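Local coordinates for flagellar hook-associated protein (Burkholderia pseudomallei, PDB 4UT1), which probably serves as a structural component of the bacterial flagellum, forming part of the junction between hook and filament, at residues L92-T97 against G286-G291; A447-A452 against A471-P476. All blocks are in the same frame, centred on the assembly; numbering follows the deposited sequence.

Contact 1: residues L92-T97 against G286-G291; sequences LSTYYT and GGALGG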
loop_
_atom_site.group_PDB
_atom_site.type_symbol
_atom_site.label_atom_id
_atom_site.label_comp_id
_atom_site.label_asym_id
_atom_site.label_seq_id
_atom_site.Cartn_x
_atom_site.Cartn_y
_atom_site.Cartn_z
ATOM N N LEU A 92 -21.311 6.741 -15.801
ATOM C CA LEU A 92 -21.631 6.957 -14.387
ATOM C C LEU A 92 -22.351 5.763 -13.767
ATOM O O LEU A 92 -22.080 5.398 -12.626
ATOM C CB LEU A 92 -22.486 8.220 -14.218
ATOM C CG LEU A 92 -21.722 9.524 -14.456
ATOM C CD1 LEU A 92 -22.666 10.719 -14.485
ATOM C CD2 LEU A 92 -20.647 9.702 -13.377
ATOM N N SER A 93 -23.271 5.153 -14.509
ATOM C CA SER A 93 -24.046 4.057 -13.939
ATOM C C SER A 93 -23.185 2.808 -13.838
ATOM O O SER A 93 -23.310 2.048 -12.893
ATOM C CB SER A 93 -25.308 3.769 -14.762
ATOM O OG SER A 93 -24.988 3.193 -16.012
ATOM N N THR A 94 -22.320 2.595 -14.823
ATOM C CA THR A 94 -21.349 1.503 -14.760
ATOM C C THR A 94 -20.411 1.679 -13.552
ATOM O O THR A 94 -20.196 0.742 -12.786
ATOM C CB THR A 94 -20.517 1.427 -16.062
ATOM O OG1 THR A 94 -21.375 1.020 -17.135
ATOM C CG2 THR A 94 -19.388 0.419 -15.929
ATOM N N TYR A 95 -19.857 2.880 -13.401
ATOM C CA TYR A 95 -18.946 3.187 -12.294
ATOM C C TYR A 95 -19.695 3.007 -10.969
ATOM O O TYR A 95 -19.213 2.317 -10.065
ATOM C CB TYR A 95 -18.386 4.610 -12.441
ATOM C CG TYR A 95 -17.209 4.977 -11.546
ATOM C CD1 TYR A 95 -16.855 4.190 -10.454
ATOM C CD2 TYR A 95 -16.463 6.127 -11.791
ATOM C CE1 TYR A 95 -15.781 4.540 -9.633
ATOM C CE2 TYR A 95 -15.389 6.479 -10.981
ATOM C CZ TYR A 95 -15.054 5.682 -9.911
ATOM O OH TYR A 95 -13.992 6.034 -9.106
ATOM N N TYR A 96 -20.877 3.607 -10.860
ATOM C CA TYR A 96 -21.678 3.459 -9.641
ATOM C C TYR A 96 -21.890 1.986 -9.255
ATOM O O TYR A 96 -21.628 1.587 -8.113
ATOM C CB TYR A 96 -23.048 4.140 -9.770
ATOM C CG TYR A 96 -23.880 3.872 -8.539
ATOM C CD1 TYR A 96 -23.410 4.244 -7.285
ATOM C CD2 TYR A 96 -25.098 3.216 -8.608
ATOM C CE1 TYR A 96 -24.133 3.987 -6.143
ATOM C CE2 TYR A 96 -25.839 2.957 -7.454
ATOM C CZ TYR A 96 -25.344 3.342 -6.229
ATOM O OH TYR A 96 -26.061 3.089 -5.077
ATOM N N THR A 97 -22.370 1.184 -10.201
ATOM C CA THR A 97 -22.666 -0.217 -9.925
ATOM C C THR A 97 -21.442 -0.925 -9.341
ATOM O O THR A 97 -21.548 -1.666 -8.360
ATOM C CB THR A 97 -23.158 -0.951 -11.193
ATOM O OG1 THR A 97 -24.410 -0.392 -11.594
ATOM C CG2 THR A 97 -23.350 -2.424 -10.918
ATOM N N GLY A 286 -16.450 7.658 -21.555
ATOM C CA GLY A 286 -17.830 7.425 -21.921
ATOM C C GLY A 286 -18.184 5.964 -21.992
ATOM O O GLY A 286 -17.314 5.121 -22.251
ATOM N N GLY A 287 -19.468 5.673 -21.778
ATOM C CA GLY A 287 -20.009 4.337 -21.908
ATOM C C GLY A 287 -19.507 3.365 -20.861
ATOM O O GLY A 287 -18.772 3.744 -19.938
ATOM N N ALA A 288 -19.889 2.105 -21.015
ATOM C CA ALA A 288 -19.447 1.066 -20.096
ATOM C C ALA A 288 -17.924 1.059 -20.033
ATOM O O ALA A 288 -17.339 0.857 -18.976
ATOM C CB ALA A 288 -19.973 -0.294 -20.515
ATOM N N LEU A 289 -17.299 1.295 -21.182
ATOM C CA LEU A 289 -15.851 1.338 -21.280
ATOM C C LEU A 289 -15.272 2.309 -20.266
ATOM O O LEU A 289 -14.471 1.930 -19.420
ATOM C CB LEU A 289 -15.431 1.731 -22.697
ATOM C CG LEU A 289 -14.364 0.848 -23.336
ATOM C CD1 LEU A 289 -14.831 -0.599 -23.348
ATOM C CD2 LEU A 289 -14.027 1.338 -24.758
ATOM N N GLY A 290 -15.708 3.561 -20.339
ATOM C CA GLY A 290 -15.169 4.601 -19.486
ATOM C C GLY A 290 -15.483 4.385 -18.017
ATOM O O GLY A 290 -14.663 4.693 -17.146
ATOM N N GLY A 291 -16.676 3.875 -17.741
ATOM C CA GLY A 291 -17.085 3.584 -16.371
ATOM C C GLY A 291 -16.254 2.458 -15.779
ATOM O O GLY A 291 -15.878 2.493 -14.597
#
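Thr94 lies over the first turn of helix 287-322, and Tyr95 beside it runs onward along the same helix; together they show how a helical bundle draws two helices close by setting a branched side chain against a glycine. The pair belongs to the helical part of FlgK. The axes of the two segments approach to 7.5 Å and cross at -42° with their N-to-C directions roughly aligned. Gly291 helps to allow this: its CA lies 4.5 Å from Tyr95 CA, and the side of Gly291 where other residues carry a side chain faces Thr94.

The two branches of Thr94 divide the surface between them. With chi1 at -68°, OG1 sits beside its own backbone N and CG2 points the opposite way from that N. OG1 comes over the backbone of Ala288, 3.5 Å from its CA, and 3.9 Å from Ala288 CB, which approaches from the flank. The hydroxyl's polar need is met within its own helix by a hydrogen bond to Ser90 O. CG2 rests on the turn itself, 3.7 Å from Gly291 C and equally far from Ala288 O, a purely van der Waals fit.

Tyr95 behaves differently. Only the base of its side chain meets the segment, CB standing 3.9 Å from Gly291 O, which lies obliquely to the ring. Beyond that point the ring passes Ala294, Phe295 and Gln298 on the next turns of helix 287-322. Leu92, Tyr96 and also Tyr95 touch helix 593-630, so a third helix of the bundle packs on helix 80-106 here. A backbone hydrogen bond between Gly287 and Thr87 ties the start of segment 286-291 to helix 80-106, while the Tyr95 ring is held at its far end by a hydrogen bond between OH and Thr299 OG1.

Contact 2: residues A447-A452 against A471-P476; sequences ASPVLA and AGYQLP. With EDO (1,2-ethanediol), chain R; EDO (1,2-ethanediol), chain K; EDO (1,2-ethanediol), chain F.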
loop_
_atom_site.group_PDB
_atom_site.type_symbol
_atom_site.label_atom_id
_atom_site.label_comp_id
_atom_site.label_asym_id
_atom_site.label_seq_id
_atom_site.Cartn_x
_atom_site.Cartn_y
_atom_site.Cartn_z
ATOM N N ALA A 447 8.788 -11.198 26.692
ATOM C CA ALA A 447 9.730 -10.676 27.683
ATOM C C ALA A 447 10.715 -9.674 27.093
ATOM O O ALA A 447 11.088 -9.774 25.929
ATOM C CB ALA A 447 10.476 -11.822 28.316
ATOM N N SER A 448 11.141 -8.709 27.904
ATOM C CA SER A 448 12.292 -7.861 27.550
ATOM C C SER A 448 13.581 -8.678 27.633
ATOM O O SER A 448 13.712 -9.537 28.501
ATOM C CB SER A 448 12.386 -6.647 28.476
ATOM O OG SER A 448 13.572 -5.904 28.213
ATOM N N PRO A 449 14.538 -8.422 26.731
ATOM C CA PRO A 449 15.834 -9.119 26.791
ATOM C C PRO A 449 16.705 -8.630 27.961
ATOM O O PRO A 449 17.614 -9.328 28.399
ATOM C CB PRO A 449 16.502 -8.762 25.459
ATOM C CG PRO A 449 15.449 -8.081 24.629
ATOM C CD PRO A 449 14.433 -7.527 25.567
ATOM N N VAL A 450 16.412 -7.435 28.446
ATOM C CA VAL A 450 17.258 -6.803 29.465
ATOM C C VAL A 450 16.575 -6.705 30.826
ATOM O O VAL A 450 15.357 -6.599 30.930
ATOM C CB VAL A 450 17.664 -5.395 29.020
ATOM C CG1 VAL A 450 16.476 -4.457 29.108
ATOM C CG2 VAL A 450 18.852 -4.873 29.858
ATOM N N LEU A 451 17.387 -6.693 31.874
ATOM C CA LEU A 451 16.887 -6.430 33.206
ATOM C C LEU A 451 17.880 -5.537 33.965
ATOM O O LEU A 451 19.053 -5.873 34.098
ATOM C CB LEU A 451 16.646 -7.740 33.945
ATOM C CG LEU A 451 16.074 -7.607 35.353
ATOM C CD1 LEU A 451 14.820 -6.737 35.330
ATOM C CD2 LEU A 451 15.765 -8.989 35.886
ATOM N N ALA A 452 17.401 -4.377 34.398
ATOM C CA ALA A 452 18.170 -3.494 35.269
ATOM C C ALA A 452 17.559 -3.577 36.659
ATOM O O ALA A 452 16.336 -3.654 36.812
ATOM C CB ALA A 452 18.167 -2.068 34.753
ATOM N N ALA A 471 15.995 -0.997 18.423
ATOM C CA ALA A 471 16.500 -1.724 17.266
ATOM C C ALA A 471 18.016 -1.865 17.275
ATOM O O ALA A 471 18.740 -0.884 17.428
ATOM C CB ALA A 471 16.043 -1.045 15.978
ATOM N N GLY A 472 18.482 -3.099 17.116
ATOM C CA GLY A 472 19.899 -3.388 17.046
ATOM C C GLY A 472 20.606 -3.400 18.390
ATOM O O GLY A 472 21.817 -3.226 18.445
ATOM N N TYR A 473 19.858 -3.612 19.467
ATOM C CA TYR A 473 20.447 -3.691 20.792
ATOM C C TYR A 473 21.401 -4.879 20.871
ATOM O O TYR A 473 21.255 -5.864 20.148
ATOM C CB TYR A 473 19.365 -3.820 21.882
ATOM C CG TYR A 473 18.845 -5.231 22.012
ATOM C CD1 TYR A 473 17.810 -5.684 21.196
ATOM C CD2 TYR A 473 19.404 -6.118 22.919
ATOM C CE1 TYR A 473 17.347 -6.969 21.296
ATOM C CE2 TYR A 473 18.944 -7.407 23.030
ATOM C CZ TYR A 473 17.914 -7.828 22.204
ATOM O OH TYR A 473 17.459 -9.114 22.306
ATOM N N GLN A 474 22.388 -4.762 21.744
ATOM C CA GLN A 474 23.273 -5.862 22.080
ATOM C C GLN A 474 23.475 -5.889 23.584
ATOM O O GLN A 474 23.602 -4.839 24.217
ATOM C CB GLN A 474 24.618 -5.724 21.369
ATOM C CG GLN A 474 24.544 -5.994 19.889
ATOM C CD GLN A 474 25.897 -5.948 19.221
ATOM O OE1 GLN A 474 26.035 -6.359 18.073
ATOM N NE2 GLN A 474 26.906 -5.440 19.933
ATOM N N LEU A 475 23.499 -7.086 24.156
ATOM C CA LEU A 475 23.850 -7.234 25.561
ATOM C C LEU A 475 25.126 -8.052 25.712
ATOM O O LEU A 475 25.192 -9.193 25.269
ATOM C CB LEU A 475 22.709 -7.891 26.336
ATOM C CG LEU A 475 21.476 -7.041 26.643
ATOM C CD1 LEU A 475 20.403 -7.916 27.283
ATOM C CD2 LEU A 475 21.829 -5.882 27.569
ATOM N N PRO A 476 26.143 -7.478 26.359
ATOM C CA PRO A 476 27.372 -8.243 26.571
ATOM C C PRO A 476 27.084 -9.462 27.444
ATOM O O PRO A 476 26.047 -9.495 28.104
ATOM C CB PRO A 476 28.290 -7.244 27.274
ATOM C CG PRO A 476 27.346 -6.334 28.013
ATOM C CD PRO A 476 26.116 -6.228 27.141
HETATM C C1 EDO R . 16.109 -6.056 16.262
HETATM O O1 EDO R . 16.164 -4.650 15.983
HETATM C C2 EDO R . 17.522 -6.565 16.514
HETATM O O2 EDO R . 18.024 -6.020 17.738
HETATM C C1 EDO K . 18.991 -12.311 27.115
HETATM O O1 EDO K . 18.687 -10.950 26.796
HETATM C C2 EDO K . 17.788 -13.192 26.814
HETATM O O2 EDO K . 18.086 -14.538 27.199
HETATM C C1 EDO F . 12.528 1.520 19.885
HETATM O O1 EDO F . 11.738 0.344 20.082
HETATM C C2 EDO F . 12.979 1.606 18.434
HETATM O O2 EDO F . 13.607 0.382 18.042
#
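Pro449 meets the phenol end of Tyr473, and this is where the contact is tight. The proline CG lies 3.2 Å from Tyr473 OH and 3.5 Å from Tyr473 CZ, reaching the ring obliquely. Tyr473 holds its ring here with chi1 at 80°, the CG lodged between its own backbone N and carbonyl carbon. Next to it, Leu475 CD1 comes within 3.3 Å of Pro449 O.

Farther along, the packing eases: Leu475 CD2 and Val450 CG2 stand 3.9 Å apart, the two side chains crossing at about a right angle. Leading into strand 450-454 is an ST turn, Val450 N donating to Ser448 OG over 3.2 Å.

The looser side is the exposed corner at Ala471 and Gly472. Here Ala471 N donates a hydrogen bond to one 1,2-ethanediol, probably from the crystallisation liquor, and Gly472 N to another, which also lies near the Tyr473 ring.

Inside, Pro449 and Val450 also touch Val469, and Leu475 touches Val546. Aliphatic and aromatic side chains thus join the start of edge strand 450-454 to the chain just past the corner that ends edge strand 463-470, between two antiparallel sheets, consistent with a beta-sandwich in the D3 domain.

From the first modelled helix, 80-106, the chain runs through helices 113-129, 134-193 and 201-215 and an antiparallel sheet before contact 1 closes this long loop of 188 residues at the start of helix 287-322. That helix leads away from contact 1, and the chain then builds the sheet containing strands 343-346 and 421-425. Contact 2 follows in series, closing a short loop of 18 residues; the two loops neither nest nor cross. The contact centres lie 58 Å apart on opposite sides of the chain's centre. Contact 1 ties helices of the bundle, contact 2 joins the start of an edge strand of one sheet to the segment following an edge strand of another, and helix 593-630 later returns beside residues 92-97.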